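Local coordinates for protein amino Transferase (Eubacterium rectale, PDB 3ELE) that binds pyridoxal-5'-phosphate and probably catalyses amino-group transfer between amino acids and 2-oxo acids, as class I and II aminotransferases do, at residues D314-G319 against I373-D378; E167-H172 against D199-K204; G33-Y38 against I382-P387. One frame throughout, in Å; residues are numbered along the deposited sequence. Where two conformers were deposited one is given.

Interaction 1: residues D314-G319 against I373-D378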
loop_
_atom_site.group_PDB
_atom_site.type_symbol
_atom_site.label_atom_id
_atom_site.label_comp_id
_atom_site.label_asym_id
_atom_site.label_seq_id
_atom_site.Cartn_x
_atom_site.Cartn_y
_atom_site.Cartn_z
ATOM N N ASP A 314 -21.399 27.491 -5.177
ATOM C CA ASP A 314 -22.397 28.560 -5.308
ATOM C C ASP A 314 -22.452 29.163 -6.714
ATOM O O ASP A 314 -23.526 29.429 -7.242
ATOM C CB ASP A 314 -22.129 29.670 -4.271
ATOM C CG ASP A 314 -22.284 29.193 -2.836
ATOM O OD1 ASP A 314 -22.867 28.131 -2.636
ATOM O OD2 ASP A 314 -21.848 29.888 -1.897
ATOM N N LEU A 315 -21.286 29.342 -7.321
ATOM C CA LEU A 315 -21.192 29.894 -8.675
ATOM C C LEU A 315 -21.839 28.908 -9.675
ATOM O O LEU A 315 -22.729 29.284 -10.416
ATOM C CB LEU A 315 -19.727 30.176 -9.018
ATOM C CG LEU A 315 -19.372 31.015 -10.240
ATOM C CD1 LEU A 315 -19.863 32.472 -10.053
ATOM C CD2 LEU A 315 -17.847 31.011 -10.408
ATOM N N LEU A 316 -21.442 27.638 -9.622
ATOM C CA LEU A 316 -21.997 26.597 -10.513
ATOM C C LEU A 316 -23.502 26.370 -10.290
ATOM O O LEU A 316 -24.271 26.253 -11.254
ATOM C CB LEU A 316 -21.231 25.267 -10.329
ATOM C CG LEU A 316 -21.452 24.133 -11.328
ATOM C CD1 LEU A 316 -21.005 24.590 -12.735
ATOM C CD2 LEU A 316 -20.697 22.898 -10.885
ATOM N N TYR A 317 -23.918 26.308 -9.022
ATOM C CA TYR A 317 -25.330 26.102 -8.676
ATOM C C TYR A 317 -26.203 27.268 -9.162
ATOM O O TYR A 317 -27.259 27.035 -9.766
ATOM C CB TYR A 317 -25.513 25.891 -7.161
ATOM C CG TYR A 317 -26.952 25.652 -6.742
ATOM C CD1 TYR A 317 -27.556 24.409 -6.949
ATOM C CD2 TYR A 317 -27.717 26.665 -6.145
ATOM C CE1 TYR A 317 -28.866 24.168 -6.575
ATOM C CE2 TYR A 317 -29.054 26.429 -5.774
ATOM C CZ TYR A 317 -29.620 25.165 -5.987
ATOM O OH TYR A 317 -30.939 24.900 -5.624
ATOM N N GLU A 318 -25.758 28.501 -8.893
ATOM C CA GLU A 318 -26.483 29.704 -9.306
ATOM C C GLU A 318 -26.635 29.781 -10.829
ATOM O O GLU A 318 -27.729 30.012 -11.324
ATOM C CB GLU A 318 -25.823 30.996 -8.774
ATOM C CG GLU A 318 -25.942 31.202 -7.261
ATOM N N GLY A 319 -25.552 29.566 -11.562
ATOM C CA GLY A 319 -25.592 29.638 -13.025
ATOM C C GLY A 319 -26.408 28.546 -13.697
ATOM O O GLY A 319 -27.191 28.829 -14.598
ATOM N N ILE A 373 -20.827 16.658 -11.993
ATOM C CA ILE A 373 -20.010 17.791 -12.442
ATOM C C ILE A 373 -19.078 18.128 -11.258
ATOM O O ILE A 373 -19.535 18.573 -10.213
ATOM C CB ILE A 373 -20.916 19.013 -12.791
ATOM C CG1 ILE A 373 -22.023 18.625 -13.785
ATOM C CG2 ILE A 373 -20.086 20.161 -13.314
ATOM C CD1 ILE A 373 -22.855 19.782 -14.353
ATOM N N SER A 374 -17.784 17.858 -11.394
ATOM C CA SER A 374 -16.818 18.146 -10.333
ATOM C C SER A 374 -16.533 19.641 -10.366
ATOM O O SER A 374 -16.443 20.214 -11.464
ATOM C CB SER A 374 -15.513 17.368 -10.543
ATOM O OG SER A 374 -15.751 15.981 -10.652
ATOM N N TYR A 375 -16.433 20.273 -9.191
ATOM C CA TYR A 375 -16.107 21.727 -9.112
ATOM C C TYR A 375 -14.805 22.049 -8.379
ATOM O O TYR A 375 -14.529 23.231 -8.091
ATOM C CB TYR A 375 -17.300 22.581 -8.677
ATOM C CG TYR A 375 -17.950 22.189 -7.391
ATOM C CD1 TYR A 375 -17.480 22.689 -6.173
ATOM C CD2 TYR A 375 -19.059 21.350 -7.374
ATOM C CE1 TYR A 375 -18.088 22.333 -4.969
ATOM C CE2 TYR A 375 -19.687 21.013 -6.154
ATOM C CZ TYR A 375 -19.185 21.522 -4.959
ATOM O OH TYR A 375 -19.750 21.205 -3.740
ATOM N N CYS A 376 -13.957 21.025 -8.201
ATOM C CA CYS A 376 -12.547 21.167 -7.788
ATOM C C CYS A 376 -11.782 21.609 -9.081
ATOM O O CYS A 376 -10.851 20.954 -9.595
ATOM C CB CYS A 376 -12.028 19.845 -7.203
ATOM S SG CYS A 376 -12.536 18.357 -8.154
ATOM N N VAL A 377 -12.211 22.759 -9.583
ATOM C CA VAL A 377 -11.792 23.313 -10.865
ATOM C C VAL A 377 -11.544 24.791 -10.657
ATOM O O VAL A 377 -11.824 25.324 -9.578
ATOM C CB VAL A 377 -12.915 23.134 -11.942
ATOM C CG1 VAL A 377 -13.277 21.639 -12.142
ATOM C CG2 VAL A 377 -14.176 23.965 -11.583
ATOM N N ASP A 378 -11.071 25.450 -11.711
ATOM C CA ASP A 378 -10.772 26.864 -11.665
ATOM C C ASP A 378 -12.079 27.661 -11.686
ATOM O O ASP A 378 -12.939 27.429 -12.541
ATOM C CB ASP A 378 -9.892 27.246 -12.854
ATOM C CG ASP A 378 -9.167 28.557 -12.649
ATOM O OD1 ASP A 378 -9.810 29.615 -12.422
ATOM O OD2 ASP A 378 -7.920 28.527 -12.747
#
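Leu316 of helix 306-323 meets Ile373, near the end of strand 370-374, and Tyr375, just beyond it, and a single methyl, CD2, carries the packing. Leu316 CD2 lies 3.7 Å from Ile373 CG2 and, less closely, 4.1 Å from Tyr375 CB; the phenol ring itself is approached obliquely. Leu316 extends its side chain trans to the backbone N (chi1 -168°), which takes the branch from the helix to the strand. All three residues are buried. The contact belongs to the small domain, where the helix lies against the four-stranded antiparallel sheet, with Met336 of the neighbouring strand and Ile382 of helix 379-396 also touching Leu316. Just past the strand the chain makes an inverse gamma turn centred on Cys376, and the carbonyl of Tyr375 accepts a hydrogen bond from Asn312. The outer side is polar and looser: Asp314 pairs with Lys310 in a salt bridge, and the exposed Asp378 caps the next helix through a bond from Glu380 N to OD1. No hydrogen bond joins the two segments, so their association rests on the fit and burial of hydrocarbon, while directional bonds are left to the surroundings.

Interaction 2: residues E167-H172 against D199-K204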
loop_
_atom_site.group_PDB
_atom_site.type_symbol
_atom_site.label_atom_id
_atom_site.label_comp_id
_atom_site.label_asym_id
_atom_site.label_seq_id
_atom_site.Cartn_x
_atom_site.Cartn_y
_atom_site.Cartn_z
ATOM N N GLU A 167 -34.821 -4.316 2.755
ATOM C CA GLU A 167 -35.163 -5.414 1.839
ATOM C C GLU A 167 -33.912 -6.131 1.288
ATOM O O GLU A 167 -33.961 -7.329 1.023
ATOM C CB GLU A 167 -36.046 -4.872 0.701
ATOM C CG GLU A 167 -36.688 -5.909 -0.207
ATOM C CD GLU A 167 -37.479 -5.301 -1.382
ATOM O OE1 GLU A 167 -37.668 -4.057 -1.458
ATOM O OE2 GLU A 167 -37.920 -6.095 -2.245
ATOM N N ARG A 168 -32.797 -5.408 1.150
ATOM C CA ARG A 168 -31.511 -5.981 0.657
ATOM C C ARG A 168 -30.578 -6.526 1.754
ATOM O O ARG A 168 -29.504 -7.040 1.440
ATOM C CB ARG A 168 -30.786 -4.953 -0.211
ATOM C CG ARG A 168 -31.503 -4.727 -1.521
ATOM C CD ARG A 168 -31.101 -3.466 -2.197
ATOM N NE ARG A 168 -31.738 -3.348 -3.515
ATOM C CZ ARG A 168 -33.018 -3.038 -3.739
ATOM N NH1 ARG A 168 -33.875 -2.805 -2.746
ATOM N NH2 ARG A 168 -33.455 -2.962 -4.998
ATOM N N ILE A 169 -30.972 -6.393 3.024
ATOM C CA ILE A 169 -30.219 -6.932 4.153
ATOM C C ILE A 169 -30.685 -8.380 4.330
ATOM O O ILE A 169 -31.887 -8.633 4.355
ATOM C CB ILE A 169 -30.482 -6.157 5.471
ATOM C CG1 ILE A 169 -29.876 -4.753 5.430
ATOM C CG2 ILE A 169 -29.896 -6.920 6.678
ATOM C CD1 ILE A 169 -30.338 -3.875 6.582
ATOM N N ASN A 170 -29.733 -9.306 4.473
ATOM C CA ASN A 170 -30.009 -10.746 4.679
ATOM C C ASN A 170 -28.893 -11.389 5.529
ATOM O O ASN A 170 -28.009 -10.682 6.051
ATOM C CB ASN A 170 -30.220 -11.452 3.315
ATOM C CG ASN A 170 -29.022 -11.312 2.359
ATOM O OD1 ASN A 170 -27.944 -11.831 2.608
ATOM N ND2 ASN A 170 -29.247 -10.670 1.240
ATOM N N ALA A 171 -28.935 -12.711 5.666
ATOM C CA ALA A 171 -27.915 -13.455 6.424
ATOM C C ALA A 171 -26.479 -13.280 5.891
ATOM O O ALA A 171 -25.560 -13.409 6.653
ATOM C CB ALA A 171 -28.286 -14.948 6.500
ATOM N N HIS A 172 -26.302 -12.984 4.598
ATOM C CA HIS A 172 -24.973 -12.799 3.989
ATOM C C HIS A 172 -24.386 -11.380 4.119
ATOM O O HIS A 172 -23.217 -11.178 3.817
ATOM C CB HIS A 172 -24.985 -13.217 2.520
ATOM C CG HIS A 172 -25.366 -14.652 2.311
ATOM N ND1 HIS A 172 -24.493 -15.694 2.538
ATOM C CD2 HIS A 172 -26.535 -15.218 1.927
ATOM C CE1 HIS A 172 -25.104 -16.840 2.292
ATOM N NE2 HIS A 172 -26.342 -16.580 1.909
ATOM N N ASP A 199 -30.391 2.141 14.060
ATOM C CA ASP A 199 -31.489 1.314 14.607
ATOM C C ASP A 199 -31.817 0.107 13.723
ATOM O O ASP A 199 -32.025 -0.984 14.237
ATOM C CB ASP A 199 -32.772 2.133 14.823
ATOM C CG ASP A 199 -32.613 3.241 15.865
ATOM O OD1 ASP A 199 -31.704 3.170 16.732
ATOM O OD2 ASP A 199 -33.426 4.187 15.813
ATOM N N LEU A 200 -31.850 0.315 12.410
ATOM C CA LEU A 200 -32.129 -0.743 11.433
ATOM C C LEU A 200 -31.076 -1.848 11.489
ATOM O O LEU A 200 -31.416 -3.026 11.589
ATOM C CB LEU A 200 -32.211 -0.167 10.005
ATOM C CG LEU A 200 -32.453 -1.127 8.822
ATOM C CD1 LEU A 200 -33.766 -1.905 8.961
ATOM C CD2 LEU A 200 -32.388 -0.330 7.511
ATOM N N LEU A 201 -29.807 -1.457 11.428
ATOM C CA LEU A 201 -28.689 -2.408 11.441
ATOM C C LEU A 201 -28.536 -3.140 12.764
ATOM O O LEU A 201 -28.235 -4.347 12.765
ATOM C CB LEU A 201 -27.385 -1.726 11.005
ATOM C CG LEU A 201 -27.339 -1.165 9.576
ATOM C CD1 LEU A 201 -25.898 -0.722 9.272
ATOM C CD2 LEU A 201 -27.809 -2.163 8.547
ATOM N N GLU A 202 -28.756 -2.441 13.876
ATOM C CA GLU A 202 -28.775 -3.088 15.205
ATOM C C GLU A 202 -29.871 -4.184 15.254
ATOM O O GLU A 202 -29.621 -5.296 15.728
ATOM C CB GLU A 202 -29.007 -2.044 16.311
ATOM C CG GLU A 202 -29.009 -2.576 17.751
ATOM C CD GLU A 202 -29.613 -1.573 18.756
ATOM O OE1 GLU A 202 -29.469 -0.340 18.558
ATOM O OE2 GLU A 202 -30.239 -2.021 19.739
ATOM N N LYS A 203 -31.073 -3.846 14.779
ATOM C CA LYS A 203 -32.216 -4.778 14.714
ATOM C C LYS A 203 -31.904 -5.977 13.801
ATOM O O LYS A 203 -32.099 -7.115 14.218
ATOM C CB LYS A 203 -33.492 -4.029 14.263
ATOM C CG LYS A 203 -34.707 -4.857 13.837
ATOM C CD LYS A 203 -35.762 -3.966 13.147
ATOM C CE LYS A 203 -36.466 -4.654 11.969
ATOM N NZ LYS A 203 -37.123 -3.639 11.080
ATOM N N LYS A 204 -31.416 -5.717 12.576
ATOM C CA LYS A 204 -31.054 -6.813 11.631
ATOM C C LYS A 204 -29.853 -7.652 12.092
ATOM O O LYS A 204 -29.805 -8.844 11.789
ATOM C CB LYS A 204 -30.827 -6.302 10.210
ATOM C CG LYS A 204 -32.035 -5.611 9.550
ATOM C CD LYS A 204 -33.256 -6.502 9.324
ATOM C CE LYS A 204 -33.025 -7.597 8.331
ATOM N NZ LYS A 204 -34.326 -8.270 7.994
HETATM O O HOH W 1 -34.560 -8.052 5.006
#
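Ile169, in the loop after helix 162-167, packs against Leu200, Leu201 and Lys204 of helix 191-208, and its apolar contacts make up most of the interface. Ile169 CD1 comes 3.6 Å from Leu201 CD2, the two side chains crossing at about a right angle, and 4.1 Å from Leu200 CG. The other branch, CG2, meets the hydrocarbon of Lys204, with Ile169 CG2 to Lys204 CE at 3.6 Å. Bends at chi2 (-64°) and chi3 (-66°) curl the lysine chain back so that both CB and CE lie against this methyl. The setting is a parallel beta-alpha-beta unit of the large domain: the loop enters strand 173-178, helix 191-208 crosses over, and strand 213-217 follows alongside. Polar contact between the segments is made through water, which donates to Ile169 O (2.8 Å) and accepts from Lys204 NZ (3.0 Å). The same ammonium group forms a salt bridge with Glu207, one turn further along the helix. Within the loop, Asn170 closes an Asx turn: His172 N donates to Asn170 OD1 at 2.8 Å, lying in the carbonyl plane, while ND2 of this asparagine is bound by Glu126.

Interaction 3: residues G33-Y38 against I382-P387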
loop_
_atom_site.group_PDB
_atom_site.type_symbol
_atom_site.label_atom_id
_atom_site.label_comp_id
_atom_site.label_asym_id
_atom_site.label_seq_id
_atom_site.Cartn_x
_atom_site.Cartn_y
_atom_site.Cartn_z
ATOM N N GLY A 33 -8.092 25.533 -27.426
ATOM C CA GLY A 33 -7.560 26.306 -26.292
ATOM C C GLY A 33 -8.172 25.842 -24.983
ATOM O O GLY A 33 -9.367 25.531 -24.931
ATOM N N LYS A 34 -7.358 25.776 -23.923
ATOM C CA LYS A 34 -7.833 25.343 -22.597
ATOM C C LYS A 34 -8.927 26.258 -22.037
ATOM O O LYS A 34 -9.824 25.770 -21.362
ATOM C CB LYS A 34 -6.690 25.137 -21.580
ATOM C CG LYS A 34 -5.872 26.380 -21.213
ATOM C CD LYS A 34 -4.874 26.054 -20.087
ATOM C CE LYS A 34 -3.983 27.266 -19.746
ATOM N NZ LYS A 34 -3.038 26.972 -18.612
ATOM N N GLU A 35 -8.881 27.559 -22.352
ATOM C CA GLU A 35 -9.947 28.501 -21.935
ATOM C C GLU A 35 -11.352 28.098 -22.474
ATOM O O GLU A 35 -12.363 28.440 -21.860
ATOM C CB GLU A 35 -9.628 29.942 -22.396
ATOM C CG GLU A 35 -10.477 31.064 -21.714
ATOM C CD GLU A 35 -10.397 32.444 -22.408
ATOM O OE1 GLU A 35 -9.915 32.537 -23.559
ATOM O OE2 GLU A 35 -10.869 33.432 -21.798
ATOM N N ASN A 36 -11.383 27.402 -23.619
ATOM C CA ASN A 36 -12.609 26.965 -24.299
ATOM C C ASN A 36 -12.995 25.480 -24.089
ATOM O O ASN A 36 -13.848 24.960 -24.821
ATOM C CB ASN A 36 -12.476 27.277 -25.796
ATOM C CG ASN A 36 -12.247 28.748 -26.061
ATOM O OD1 ASN A 36 -13.012 29.595 -25.601
ATOM N ND2 ASN A 36 -11.215 29.063 -26.831
ATOM N N VAL A 37 -12.369 24.822 -23.104
ATOM C CA VAL A 37 -12.667 23.439 -22.716
ATOM C C VAL A 37 -13.121 23.494 -21.247
ATOM O O VAL A 37 -12.408 24.024 -20.392
ATOM C CB VAL A 37 -11.457 22.500 -22.893
ATOM C CG1 VAL A 37 -11.793 21.102 -22.403
ATOM C CG2 VAL A 37 -11.026 22.465 -24.355
ATOM N N TYR A 38 -14.306 22.949 -20.977
ATOM C CA TYR A 38 -14.934 23.004 -19.653
ATOM C C TYR A 38 -14.954 21.610 -19.057
ATOM O O TYR A 38 -15.952 20.871 -19.109
ATOM C CB TYR A 38 -16.300 23.677 -19.770
ATOM C CG TYR A 38 -16.182 24.940 -20.620
ATOM C CD1 TYR A 38 -15.529 26.064 -20.134
ATOM C CD2 TYR A 38 -16.677 24.980 -21.928
ATOM C CE1 TYR A 38 -15.383 27.242 -20.932
ATOM C CE2 TYR A 38 -16.555 26.168 -22.743
ATOM C CZ TYR A 38 -15.900 27.284 -22.237
ATOM O OH TYR A 38 -15.783 28.438 -23.035
ATOM N N ILE A 382 -15.535 28.019 -14.526
ATOM C CA ILE A 382 -16.977 27.864 -14.222
ATOM C C ILE A 382 -17.791 29.016 -14.854
ATOM O O ILE A 382 -18.813 28.770 -15.484
ATOM C CB ILE A 382 -17.300 27.792 -12.692
ATOM C CG1 ILE A 382 -16.619 26.595 -12.039
ATOM C CG2 ILE A 382 -18.816 27.668 -12.469
ATOM C CD1 ILE A 382 -16.925 26.452 -10.546
ATOM N N LYS A 383 -17.301 30.254 -14.722
ATOM C CA LYS A 383 -17.967 31.433 -15.323
ATOM C C LYS A 383 -17.931 31.406 -16.854
ATOM O O LYS A 383 -18.947 31.690 -17.500
ATOM C CB LYS A 383 -17.340 32.748 -14.848
ATOM C CG LYS A 383 -17.364 32.964 -13.345
ATOM C CD LYS A 383 -16.877 34.346 -13.023
ATOM C CE LYS A 383 -16.860 34.607 -11.544
ATOM N NZ LYS A 383 -16.492 36.034 -11.303
ATOM N N HIS A 384 -16.774 31.027 -17.417
ATOM C CA HIS A 384 -16.615 30.965 -18.891
ATOM C C HIS A 384 -17.416 29.798 -19.498
ATOM O O HIS A 384 -17.746 29.822 -20.679
ATOM C CB HIS A 384 -15.140 30.890 -19.341
ATOM C CG HIS A 384 -14.276 31.983 -18.785
ATOM N ND1 HIS A 384 -13.019 31.747 -18.272
ATOM C CD2 HIS A 384 -14.525 33.295 -18.579
ATOM C CE1 HIS A 384 -12.511 32.878 -17.821
ATOM N NE2 HIS A 384 -13.405 33.834 -17.996
ATOM N N SER A 385 -17.758 28.793 -18.690
ATOM C CA SER A 385 -18.557 27.648 -19.156
ATOM C C SER A 385 -20.050 27.929 -19.366
ATOM O O SER A 385 -20.707 27.164 -20.084
ATOM C CB SER A 385 -18.449 26.485 -18.178
ATOM O OG SER A 385 -19.180 26.721 -16.984
HETATM N N MSE A 386 -20.581 28.998 -18.753
HETATM C CA MSE A 386 -22.048 29.258 -18.759
HETATM C C MSE A 386 -22.728 29.392 -20.117
HETATM O O MSE A 386 -23.800 28.818 -20.305
HETATM C CB MSE A 386 -22.439 30.387 -17.781
HETATM C CG MSE A 386 -22.220 29.979 -16.318
HETATM SE SE MSE A 386 -23.343 28.489 -15.805
HETATM C CE MSE A 386 -22.350 27.807 -14.311
ATOM N N PRO A 387 -22.137 30.160 -21.054
ATOM C CA PRO A 387 -22.674 30.174 -22.417
ATOM C C PRO A 387 -22.750 28.793 -23.101
ATOM O O PRO A 387 -23.699 28.550 -23.835
ATOM C CB PRO A 387 -21.708 31.117 -23.159
ATOM C CG PRO A 387 -21.235 32.037 -22.089
ATOM C CD PRO A 387 -21.047 31.143 -20.906
#
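The backbones of Tyr38 and Ser385 approach to 5.9 Å between their CA atoms, whereas Glu35 and His384 stay 7.7 Å apart by the same measure, so segment 33-38 draws nearer the helix toward Tyr38. This loop leaves helix 17-32 at Gly33, passes through a short 3-10 segment and enters strand 38-39, which pairs in parallel with strand 357-358; it thereby carries N-terminal chain into the small domain, against the C-terminal helix 379-396. That helix is kinked at Pro387, whose N has no bond to the preceding turn. Tyr38 carries the side-chain contact. Its ring lies over the backbone of Ser385 in a CH-pi contact, with Ser385 CA 3.7 Å from the ring centroid and 19° off the ring normal, while Asn36 C sits over the opposite face. Tyr38 CD1 also touches Ser385 CB at 3.5 Å, and Tyr38 CE1 lies 3.5 Å from the backbone atom His384 O. Replacing Tyr38 by alanine would probably open a gap over Ser385 and His384, stripping the helix backbone of its aromatic cover. Ser385 holds its hydroxyl between its own backbone N and carbonyl carbon (chi1 73°), where Ser385 OG donates to Ile382 O at 2.6 Å, tilted 29° from the carbonyl plane.

Overall arrangement
Interactions 1 and 3 are neighbours in the small domain, their centres about 12 Å apart, and helix 379-396 joins them: it follows strand 370-374 directly, and its Ile382, Lys383 and Met386 pack against Val377 and helix 306-323. Interaction 2 lies in the large domain, beside the seven-stranded mixed sheet, between the loop leading into strand 173-178 and helix 191-208, with its centre about 38 Å from that of interaction 1 and 47 Å from that of interaction 3. Along the chain, segment 33-38 comes first, both segments of interaction 2 next, then those of interaction 1, and 382-387 last. Interaction 3 therefore brings distant ends of the sequence together, whereas interaction 2 is local to the large domain.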